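Long-range contacts in adenylyl-sulfate kinase 1, chloroplastic (PDB 3UIE), which phosphorylates adenosine 5'-phosphosulfate with ATP to make 3'-phosphoadenylyl sulfate, the activated sulfate of the plant cell, as a homodimeric chloroplast kinase: residues S103-Y108 with D161-P166; F128-L133 with E170-R175; K54-L59 with I99-L104; G25-V30 with L92-G97. All coordinates share one frame; numbering follows the deposited sequence. Where two conformers were deposited one is given.

Contact 1: residues S103-Y108 with D161-P166; sequences SLISPY and DPYEPP. With ADX (adenosine-5'-phosphosulfate), chain D.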
# COMPACT_ATOMS: atom_id res chain seq x y z
N SER A 103 -1.79 10.80 6.73
CA SER A 103 -2.21 12.18 7.00
C SER A 103 -3.56 12.45 6.35
O SER A 103 -3.61 12.82 5.19
CB SER A 103 -1.16 13.15 6.47
OG SER A 103 -1.60 14.51 6.50
N LEU A 104 -4.64 12.22 7.09
CA LEU A 104 -6.00 12.32 6.57
C LEU A 104 -6.81 13.01 7.65
O LEU A 104 -6.55 12.81 8.83
CB LEU A 104 -6.59 10.92 6.42
CG LEU A 104 -6.62 10.04 5.18
CD1 LEU A 104 -5.24 9.56 4.80
CD2 LEU A 104 -7.54 8.87 5.47
N ILE A 105 -7.81 13.80 7.26
CA ILE A 105 -8.70 14.41 8.25
C ILE A 105 -9.25 13.33 9.18
O ILE A 105 -9.26 13.49 10.40
CB ILE A 105 -9.85 15.20 7.60
CG1 ILE A 105 -9.29 16.38 6.81
CG2 ILE A 105 -10.84 15.70 8.67
CD1 ILE A 105 -10.36 17.19 6.05
N SER A 106 -9.69 12.22 8.58
CA SER A 106 -10.22 11.06 9.31
C SER A 106 -11.05 11.44 10.53
O SER A 106 -10.68 11.17 11.66
CB SER A 106 -9.09 10.08 9.70
OG SER A 106 -7.98 10.75 10.27
N PRO A 107 -12.20 12.09 10.29
CA PRO A 107 -12.95 12.77 11.35
C PRO A 107 -13.66 11.85 12.34
O PRO A 107 -13.93 12.27 13.45
CB PRO A 107 -13.98 13.60 10.57
CG PRO A 107 -14.19 12.83 9.31
CD PRO A 107 -12.84 12.25 8.97
N TYR A 108 -13.94 10.61 11.96
CA TYR A 108 -14.77 9.72 12.77
C TYR A 108 -13.94 8.80 13.66
O TYR A 108 -13.07 8.06 13.20
CB TYR A 108 -15.70 8.91 11.86
CG TYR A 108 -16.45 9.75 10.85
CD1 TYR A 108 -16.95 11.01 11.18
CD2 TYR A 108 -16.65 9.30 9.56
CE1 TYR A 108 -17.64 11.79 10.25
CE2 TYR A 108 -17.33 10.06 8.62
CZ TYR A 108 -17.82 11.30 8.97
OH TYR A 108 -18.49 12.03 8.01
N ASP A 161 -20.19 19.03 9.16
CA ASP A 161 -19.97 17.61 9.43
C ASP A 161 -19.05 17.51 10.64
O ASP A 161 -18.18 18.36 10.83
CB ASP A 161 -19.34 16.92 8.21
CG ASP A 161 -19.57 15.41 8.21
OD1 ASP A 161 -20.75 14.98 8.26
OD2 ASP A 161 -18.58 14.66 8.17
N PRO A 162 -19.27 16.50 11.49
CA PRO A 162 -18.53 16.51 12.75
C PRO A 162 -17.07 16.08 12.62
O PRO A 162 -16.73 15.25 11.78
CB PRO A 162 -19.30 15.52 13.63
CG PRO A 162 -19.99 14.62 12.66
CD PRO A 162 -20.31 15.46 11.46
N TYR A 163 -16.20 16.68 13.43
CA TYR A 163 -14.88 16.13 13.65
C TYR A 163 -14.86 15.61 15.08
O TYR A 163 -15.19 16.34 16.01
CB TYR A 163 -13.74 17.15 13.46
CG TYR A 163 -12.40 16.50 13.76
CD1 TYR A 163 -11.74 15.73 12.80
CD2 TYR A 163 -11.82 16.61 15.02
CE1 TYR A 163 -10.54 15.10 13.08
CE2 TYR A 163 -10.62 15.99 15.31
CZ TYR A 163 -9.99 15.23 14.34
OH TYR A 163 -8.80 14.60 14.64
N GLU A 164 -14.49 14.34 15.24
CA GLU A 164 -14.43 13.70 16.55
C GLU A 164 -12.99 13.51 17.01
O GLU A 164 -12.29 12.62 16.53
CB GLU A 164 -15.17 12.36 16.50
CG GLU A 164 -16.63 12.51 16.05
CD GLU A 164 -17.36 11.19 15.90
OE1 GLU A 164 -16.70 10.16 15.66
OE2 GLU A 164 -18.60 11.17 16.02
N PRO A 165 -12.53 14.36 17.95
CA PRO A 165 -11.13 14.22 18.37
C PRO A 165 -10.84 12.89 19.06
O PRO A 165 -11.73 12.28 19.65
CB PRO A 165 -10.95 15.39 19.35
CG PRO A 165 -12.31 15.66 19.85
CD PRO A 165 -13.21 15.43 18.68
N PRO A 166 -9.58 12.43 18.98
CA PRO A 166 -9.18 11.20 19.66
C PRO A 166 -9.32 11.39 21.17
O PRO A 166 -9.06 12.47 21.68
CB PRO A 166 -7.71 11.06 19.29
CG PRO A 166 -7.54 11.85 18.04
CD PRO A 166 -8.49 13.01 18.19
SB ADX D . -11.32 12.35 5.04
O1B ADX D . -11.93 11.43 4.12
O2B ADX D . -12.38 12.91 5.91
O3B ADX D . -10.32 11.68 5.89
PA ADX D . -9.32 13.49 3.49
O1A ADX D . -9.15 12.19 2.74
O2A ADX D . -8.11 13.80 4.35
O3A ADX D . -10.69 13.50 4.30
O5' ADX D . -9.50 14.62 2.41
C5' ADX D . -9.41 15.96 2.79
C4' ADX D . -9.05 16.89 1.75
O4' ADX D . -10.08 16.92 0.77
C3' ADX D . -8.94 18.25 2.33
O3' ADX D . -7.67 18.75 2.06
C2' ADX D . -9.84 19.06 1.62
O2' ADX D . -9.06 19.92 0.88
C1' ADX D . -10.58 18.21 0.66
N9 ADX D . -12.01 18.31 0.84
C8 ADX D . -12.92 18.46 -0.15
N7 ADX D . -14.15 18.42 0.38
C5 ADX D . -14.02 18.25 1.72
C6 ADX D . -14.94 18.15 2.79
N6 ADX D . -16.34 18.21 2.53
N1 ADX D . -14.48 17.99 4.05
C2 ADX D . -13.16 17.93 4.29
N3 ADX D . -12.26 18.02 3.29
C4 ADX D . -12.65 18.18 2.01
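A first torsion of -158° swings the D161 carboxylate away from its backbone N, and one of -49° places the Y108 ring beside its own, so that carboxylate and phenol meet beside the substrate site of this P-loop kinase fold, where the loop after strand 99-103 lies against the loop before strand 171-173. Y108 OH donates to D161 OD2 over 2.6 Å, reaching the syn lone pair; ring and carboxylate planes stand 76° apart. P107 CG sits over the centre of one face of the Y108 ring. A phenylalanine at Y108 would probably keep that proline cover but leave D161 OD2 without its short bond, the carboxylate then freer to turn. Between the backbones, E164 N donates to P107 O at 2.8 Å, in the carbonyl plane. Y163 lies beside P107, its CD1 3.8 Å from P107 CB, and turns its ring edge to I105 O, while its OH bonds T31. Loop 103-108 also holds adenosine-5'-phosphosulfate: I105 N reaches phosphate oxygen O2A at 2.9 Å, and S106, probably phosphorylated as an intermediate, as in related enzymes, gives its N to sulfate oxygen O3B at 2.8 Å. I105 CD1 touches the adenine at C2, 3.4 Å away.

Contact 2: residues F128-L133 with E170-R175; sequences FMDVPL and EISLGR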
# COMPACT_ATOMS: atom_id res chain seq x y z
N PHE A 128 -2.65 13.62 17.12
CA PHE A 128 -3.74 14.58 16.98
C PHE A 128 -3.16 15.97 16.76
O PHE A 128 -2.41 16.48 17.61
CB PHE A 128 -4.62 14.58 18.25
CG PHE A 128 -5.78 15.54 18.21
CD1 PHE A 128 -6.43 15.86 17.02
CD2 PHE A 128 -6.23 16.13 19.39
CE1 PHE A 128 -7.50 16.74 17.01
CE2 PHE A 128 -7.30 17.02 19.38
CZ PHE A 128 -7.94 17.33 18.19
N MET A 129 -3.50 16.59 15.63
CA MET A 129 -3.18 17.99 15.42
C MET A 129 -4.23 18.84 16.14
O MET A 129 -5.28 19.18 15.57
CB MET A 129 -3.13 18.33 13.93
CG MET A 129 -2.16 17.45 13.11
SD MET A 129 -0.50 17.34 13.84
CE MET A 129 0.10 19.01 13.56
N ASP A 130 -3.95 19.16 17.39
CA ASP A 130 -4.91 19.81 18.27
C ASP A 130 -4.94 21.32 18.02
O ASP A 130 -4.49 22.10 18.84
CB ASP A 130 -4.51 19.52 19.72
CG ASP A 130 -5.55 20.00 20.73
OD1 ASP A 130 -6.68 20.36 20.33
OD2 ASP A 130 -5.22 19.99 21.93
N VAL A 131 -5.47 21.71 16.86
CA VAL A 131 -5.54 23.10 16.46
C VAL A 131 -7.01 23.46 16.30
O VAL A 131 -7.73 22.83 15.53
CB VAL A 131 -4.82 23.31 15.11
CG1 VAL A 131 -4.85 24.78 14.70
CG2 VAL A 131 -3.38 22.80 15.20
N PRO A 132 -7.47 24.48 17.04
CA PRO A 132 -8.89 24.82 17.07
C PRO A 132 -9.42 25.26 15.71
O PRO A 132 -8.68 25.80 14.90
CB PRO A 132 -8.96 25.97 18.07
CG PRO A 132 -7.60 26.59 18.04
CD PRO A 132 -6.63 25.47 17.75
N LEU A 133 -10.70 25.01 15.46
CA LEU A 133 -11.32 25.42 14.20
C LEU A 133 -10.97 26.86 13.84
O LEU A 133 -10.64 27.15 12.69
CB LEU A 133 -12.84 25.28 14.29
CG LEU A 133 -13.60 25.79 13.07
CD1 LEU A 133 -13.34 24.87 11.87
CD2 LEU A 133 -15.09 25.88 13.37
N GLU A 170 -1.69 8.82 21.33
CA GLU A 170 -0.33 8.69 21.82
C GLU A 170 0.36 10.05 21.86
O GLU A 170 1.17 10.32 22.75
CB GLU A 170 0.47 7.73 20.93
CG GLU A 170 0.21 6.25 21.17
CD GLU A 170 -1.15 5.78 20.71
OE1 GLU A 170 -1.77 6.44 19.85
OE2 GLU A 170 -1.62 4.72 21.19
N ILE A 171 0.06 10.90 20.89
CA ILE A 171 0.72 12.19 20.79
C ILE A 171 -0.27 13.27 20.40
O ILE A 171 -1.05 13.08 19.47
CB ILE A 171 1.85 12.18 19.72
CG1 ILE A 171 2.84 11.05 19.98
CG2 ILE A 171 2.60 13.51 19.70
CD1 ILE A 171 3.93 10.97 18.89
N SER A 172 -0.27 14.38 21.13
CA SER A 172 -1.08 15.54 20.76
C SER A 172 -0.16 16.71 20.43
O SER A 172 0.75 17.02 21.20
CB SER A 172 -2.03 15.93 21.89
OG SER A 172 -2.93 16.93 21.46
N LEU A 173 -0.39 17.36 19.29
CA LEU A 173 0.49 18.43 18.83
C LEU A 173 -0.27 19.71 18.56
O LEU A 173 -1.47 19.69 18.28
CB LEU A 173 1.23 18.01 17.54
CG LEU A 173 2.12 16.77 17.61
CD1 LEU A 173 2.57 16.41 16.20
CD2 LEU A 173 3.32 17.03 18.49
N GLY A 174 0.44 20.84 18.64
CA GLY A 174 -0.08 22.08 18.11
C GLY A 174 -0.87 22.92 19.10
O GLY A 174 -1.18 24.08 18.81
N ARG A 175 -1.20 22.34 20.24
CA ARG A 175 -1.89 23.08 21.29
C ARG A 175 -0.86 23.92 22.02
O ARG A 175 0.04 23.40 22.70
CB ARG A 175 -2.62 22.14 22.25
CG ARG A 175 -3.30 22.83 23.43
CD ARG A 175 -4.32 23.87 22.98
NE ARG A 175 -5.40 23.30 22.19
CZ ARG A 175 -6.51 23.95 21.88
NH1 ARG A 175 -6.69 25.19 22.31
NH2 ARG A 175 -7.45 23.36 21.14
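L173 O accepts the shortest bond here, from D130 N at 2.7 Å and nearly in line with the carbonyl. It closes a parallel beta ladder between strands 124-129 and 171-173, the latter an outermost strand of the five-stranded parallel sheet within this chain. The ladder continues backwards through L173 N to F128 O (2.8 Å) and F128 N to I171 O (2.9 Å), pairing F128 with S172 and M129 with L173. Beyond the strand, D130 centres an inverse gamma turn, V131 N bonding M129 O. With F128 CG anti to the backbone N (chi1 180°), the ring swings under the turn, D130 CA over the centre of one face. G174 has a positive phi of 92°, at which a CB would jam against the preceding carbonyl O and come tight on V131 CG2. On the face carrying M129 and L173, M129 SD rests 4.0 Å from L173 CD1; both side chains also pack on L41 and M184, from helices 38-51 and 181-195. At the exposed end, a salt bridge joins D130 to the poorly ordered R175. R175 NH2 meets D130 OD1 at 3.2 Å from above the carboxylate plane, although the oxygen lies in the guanidinium plane; the companion bond from R175 NE to D130 OD2 is weak, at 3.3 Å.

Contact 3: residues K54-L59 with I99-L104; sequences KLCYIL and ICIASL. With ADX (adenosine-5'-phosphosulfate), chain D.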
# COMPACT_ATOMS: atom_id res chain seq x y z
N LYS A 54 16.22 6.48 8.19
CA LYS A 54 15.03 5.64 8.34
C LYS A 54 14.09 5.83 7.14
O LYS A 54 13.94 6.94 6.63
CB LYS A 54 14.31 5.94 9.65
CG LYS A 54 15.25 5.96 10.86
CD LYS A 54 15.88 4.60 11.08
CE LYS A 54 17.14 4.69 11.93
NZ LYS A 54 17.81 3.37 12.07
N LEU A 55 13.43 4.75 6.73
CA LEU A 55 12.57 4.78 5.56
C LEU A 55 11.12 4.97 5.96
O LEU A 55 10.55 4.13 6.66
CB LEU A 55 12.71 3.49 4.76
CG LEU A 55 11.89 3.38 3.47
CD1 LEU A 55 12.23 4.52 2.53
CD2 LEU A 55 12.15 2.02 2.80
N CYS A 56 10.54 6.09 5.51
CA CYS A 56 9.14 6.44 5.78
C CYS A 56 8.40 6.57 4.47
O CYS A 56 9.00 6.78 3.43
CB CYS A 56 9.04 7.79 6.49
SG CYS A 56 9.84 7.87 8.06
N TYR A 57 7.08 6.47 4.53
CA TYR A 57 6.28 6.75 3.34
C TYR A 57 4.97 7.40 3.79
O TYR A 57 4.31 6.88 4.68
CB TYR A 57 5.99 5.48 2.54
CG TYR A 57 5.45 5.85 1.19
CD1 TYR A 57 6.28 6.38 0.21
CD2 TYR A 57 4.09 5.73 0.92
CE1 TYR A 57 5.77 6.76 -1.03
CE2 TYR A 57 3.57 6.11 -0.30
CZ TYR A 57 4.41 6.62 -1.28
OH TYR A 57 3.88 6.99 -2.49
N ILE A 58 4.59 8.50 3.15
CA ILE A 58 3.40 9.25 3.54
C ILE A 58 2.19 8.88 2.69
O ILE A 58 2.24 8.96 1.47
CB ILE A 58 3.64 10.78 3.40
CG1 ILE A 58 4.77 11.23 4.32
CG2 ILE A 58 2.36 11.57 3.74
CD1 ILE A 58 5.19 12.68 4.10
N LEU A 59 1.12 8.45 3.35
CA LEU A 59 -0.17 8.29 2.70
C LEU A 59 -1.03 9.51 3.03
O LEU A 59 -1.64 9.57 4.09
CB LEU A 59 -0.88 7.03 3.21
CG LEU A 59 -0.15 5.71 2.99
CD1 LEU A 59 -0.94 4.54 3.59
CD2 LEU A 59 0.12 5.50 1.50
N ILE A 99 8.00 2.93 8.16
CA ILE A 99 7.31 3.86 9.05
C ILE A 99 6.31 4.59 8.18
O ILE A 99 6.67 5.49 7.40
CB ILE A 99 8.29 4.84 9.71
CG1 ILE A 99 9.27 4.05 10.60
CG2 ILE A 99 7.53 5.91 10.56
CD1 ILE A 99 10.55 4.80 10.95
N CYS A 100 5.05 4.18 8.27
CA CYS A 100 4.02 4.71 7.39
C CYS A 100 3.29 5.86 8.07
O CYS A 100 2.69 5.68 9.13
CB CYS A 100 3.02 3.60 7.03
SG CYS A 100 1.79 4.12 5.82
N ILE A 101 3.34 7.05 7.45
CA ILE A 101 2.70 8.22 8.02
C ILE A 101 1.41 8.50 7.26
O ILE A 101 1.44 8.81 6.08
CB ILE A 101 3.61 9.45 7.90
CG1 ILE A 101 4.97 9.17 8.55
CG2 ILE A 101 2.92 10.70 8.51
CD1 ILE A 101 6.05 10.16 8.14
N ALA A 102 0.27 8.33 7.93
CA ALA A 102 -1.01 8.59 7.28
C ALA A 102 -1.51 9.95 7.70
O ALA A 102 -1.63 10.24 8.89
CB ALA A 102 -2.02 7.49 7.64
N SER A 103 -1.79 10.80 6.73
CA SER A 103 -2.21 12.18 7.00
C SER A 103 -3.56 12.45 6.35
O SER A 103 -3.61 12.82 5.19
CB SER A 103 -1.16 13.15 6.47
OG SER A 103 -1.60 14.51 6.50
N LEU A 104 -4.64 12.22 7.09
CA LEU A 104 -6.00 12.32 6.57
C LEU A 104 -6.81 13.01 7.65
O LEU A 104 -6.55 12.81 8.83
CB LEU A 104 -6.59 10.92 6.42
CG LEU A 104 -6.62 10.04 5.18
CD1 LEU A 104 -5.24 9.56 4.80
CD2 LEU A 104 -7.54 8.87 5.47
SB ADX D . -11.32 12.35 5.04
O1B ADX D . -11.93 11.43 4.12
O2B ADX D . -12.38 12.91 5.91
O3B ADX D . -10.32 11.68 5.89
PA ADX D . -9.32 13.49 3.49
O1A ADX D . -9.15 12.19 2.74
O2A ADX D . -8.11 13.80 4.35
O3A ADX D . -10.69 13.50 4.30
O5' ADX D . -9.50 14.62 2.41
C5' ADX D . -9.41 15.96 2.79
C4' ADX D . -9.05 16.89 1.75
O4' ADX D . -10.08 16.92 0.77
C3' ADX D . -8.94 18.25 2.33
O3' ADX D . -7.67 18.75 2.06
C2' ADX D . -9.84 19.06 1.62
O2' ADX D . -9.06 19.92 0.88
C1' ADX D . -10.58 18.21 0.66
N9 ADX D . -12.01 18.31 0.84
C8 ADX D . -12.92 18.46 -0.15
N7 ADX D . -14.15 18.42 0.38
C5 ADX D . -14.02 18.25 1.72
C6 ADX D . -14.94 18.15 2.79
N6 ADX D . -16.34 18.21 2.53
N1 ADX D . -14.48 17.99 4.05
C2 ADX D . -13.16 17.93 4.29
N3 ADX D . -12.26 18.02 3.29
C4 ADX D . -12.65 18.18 2.01
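L59 CD1 lies against C100 SG at 3.5 Å, and on the other face of the sheet I58 CG1 lies against I101 CB at 4.2 Å. These side chains flank a parallel beta ladder between strands 56-60 and 99-103 of the P-loop kinase sheet, with C56 paired to I99, Y57 to C100, I58 to I101 and L59 to A102. I101 CD1 reaches both C56 CB and I58 CG1, each at 4.2 Å, and continues the apolar row begun by C56 and I99. Five backbone bonds hold the register, from I99 N to L55 O at one end to S103 N to L59 O (2.9 Å) at the other. Within the run, I101 O takes L59 N at 2.8 Å and a CA-H of I58 as well. Further out, helix 38-51 covers C56, and V89 and F93 of helix 76-95 back L59 and C100. Y57 OH bonds D95 of the second subunit, so this outermost strand also faces the dimer partner. Past the strand, L104 bridges sheet and substrate: its CD1 touches L59 O, while CD2 lies 4.0 Å from sulfate oxygen O3B of adenosine-5'-phosphosulfate. An alanine here would probably lose both touches, opening a gap between L59 O and the sulfate where the branch had been. Beside L59 CD1, the other methyl, CD2, meets the Y57 ring at its edge, in plane.

Contact 4: residues G25-V30 with L92-G97; sequences GCVIWV and LFADAG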
# COMPACT_ATOMS: atom_id res chain seq x y z
N GLY A 25 8.51 -1.45 11.50
CA GLY A 25 7.37 -1.00 10.73
C GLY A 25 6.30 -0.50 11.69
O GLY A 25 6.11 -1.07 12.76
N CYS A 26 5.60 0.56 11.32
CA CYS A 26 4.56 1.08 12.19
C CYS A 26 3.69 2.03 11.40
O CYS A 26 4.01 2.36 10.26
CB CYS A 26 5.15 1.77 13.42
SG CYS A 26 6.35 3.09 13.05
N VAL A 27 2.58 2.44 12.00
CA VAL A 27 1.70 3.42 11.37
C VAL A 27 1.63 4.65 12.26
O VAL A 27 1.28 4.53 13.43
CB VAL A 27 0.28 2.85 11.23
CG1 VAL A 27 -0.64 3.91 10.64
CG2 VAL A 27 0.29 1.57 10.38
N ILE A 28 1.97 5.81 11.71
CA ILE A 28 1.82 7.08 12.42
C ILE A 28 0.58 7.73 11.83
O ILE A 28 0.60 8.21 10.71
CB ILE A 28 3.03 8.02 12.21
CG1 ILE A 28 4.35 7.29 12.46
CG2 ILE A 28 2.93 9.26 13.10
CD1 ILE A 28 4.43 6.50 13.73
N TRP A 29 -0.51 7.70 12.58
CA TRP A 29 -1.80 8.14 12.07
C TRP A 29 -2.06 9.59 12.49
O TRP A 29 -2.38 9.85 13.65
CB TRP A 29 -2.94 7.21 12.55
CG TRP A 29 -4.21 7.52 11.85
CD1 TRP A 29 -5.06 8.56 12.13
CD2 TRP A 29 -4.74 6.86 10.70
NE1 TRP A 29 -6.11 8.57 11.23
CE2 TRP A 29 -5.93 7.54 10.34
CE3 TRP A 29 -4.34 5.75 9.95
CZ2 TRP A 29 -6.71 7.14 9.26
CZ3 TRP A 29 -5.12 5.36 8.87
CH2 TRP A 29 -6.30 6.06 8.54
N VAL A 30 -1.90 10.52 11.54
CA VAL A 30 -2.07 11.95 11.82
C VAL A 30 -3.46 12.44 11.43
O VAL A 30 -3.82 12.45 10.24
CB VAL A 30 -1.00 12.79 11.08
CG1 VAL A 30 -1.07 14.25 11.53
CG2 VAL A 30 0.38 12.23 11.31
N LEU A 92 -0.17 -2.71 5.50
CA LEU A 92 0.74 -3.38 4.57
C LEU A 92 2.13 -2.73 4.60
O LEU A 92 3.15 -3.42 4.61
CB LEU A 92 0.17 -3.36 3.14
CG LEU A 92 -1.18 -4.05 2.94
CD1 LEU A 92 -1.72 -3.78 1.54
CD2 LEU A 92 -1.08 -5.55 3.22
N PHE A 93 2.17 -1.40 4.62
CA PHE A 93 3.45 -0.71 4.71
C PHE A 93 4.20 -1.03 6.00
O PHE A 93 5.42 -1.21 6.00
CB PHE A 93 3.30 0.80 4.55
CG PHE A 93 3.32 1.25 3.11
CD1 PHE A 93 4.52 1.55 2.48
CD2 PHE A 93 2.15 1.34 2.38
CE1 PHE A 93 4.55 1.95 1.15
CE2 PHE A 93 2.18 1.76 1.05
CZ PHE A 93 3.38 2.07 0.44
N ALA A 94 3.47 -1.03 7.11
CA ALA A 94 4.06 -1.41 8.39
C ALA A 94 4.60 -2.83 8.33
O ALA A 94 5.67 -3.13 8.87
CB ALA A 94 3.00 -1.28 9.52
N ASP A 95 3.87 -3.72 7.66
CA ASP A 95 4.30 -5.11 7.57
C ASP A 95 5.57 -5.22 6.70
O ASP A 95 6.40 -6.11 6.91
CB ASP A 95 3.16 -6.00 7.03
CG ASP A 95 3.50 -7.47 7.07
OD1 ASP A 95 4.00 -7.94 8.12
OD2 ASP A 95 3.25 -8.17 6.06
N ALA A 96 5.73 -4.28 5.78
CA ALA A 96 6.93 -4.22 4.93
C ALA A 96 8.12 -3.63 5.68
O ALA A 96 9.22 -3.56 5.12
CB ALA A 96 6.64 -3.39 3.70
N GLY A 97 7.89 -3.17 6.91
CA GLY A 97 8.94 -2.63 7.75
C GLY A 97 9.07 -1.11 7.69
O GLY A 97 9.99 -0.53 8.25
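G25 CA presses against A94 O at 3.3 Å, a CA-H...O contact with an angle of 164° at the hydrogen, and lies 3.5 Å from G97 C. This is the tight part: backbone meets backbone, and a CB on G25 would clash with A94 O and crowd G97 CA. G97 is the first residue after helix 76-95 to leave helical angles, closing it in a Schellman motif, its phi of 95° being one at which a CB would jam against the preceding carbonyl O. The same A94 O accepts G97 N at 3.0 Å, so a helix-end carbonyl is shared between its own cap and the neighbouring glycine. A94 CB, pointing toward the strand, approaches C26 N at 3.7 Å. The packing is looser toward V27, which places CG2 4.0 Å from A94 CB, and no conventional hydrogen bond crosses the contact. On the far side of the helix, partly exposed D95 points away from the strand, and its backbone O bonds R17. The contact thus sets the C-terminal end of helix 76-95 beside the start of strand 26-31, which runs between strands 99-103 and 124-129; L119 touches both V27 and A94, and F93 stacks on F93 of the second subunit.

How the contacts relate
Contacts 3 and 4 are buried, their centres about 7 Å apart, and both touch the second subunit; contacts 1 and 2 are partly buried and meet no other protein chain. Strand 99-103 forms the ladder of contact 3 and leads into the substrate loop of contact 1, which shares S103 and L104 with it. Strand 26-31 of contact 4 lies between the ladders of contacts 2 and 3, bonding C100 and A102 and packing V30 on M129. F128 joins contact 2 to Y163, P165 and P166 of contact 1. The chemistry differs accordingly: apolar ladder in contact 3, mainly backbone against backbone in contact 4, ladder plus exposed salt bridge in contact 2, ligand-binding amides in contact 1.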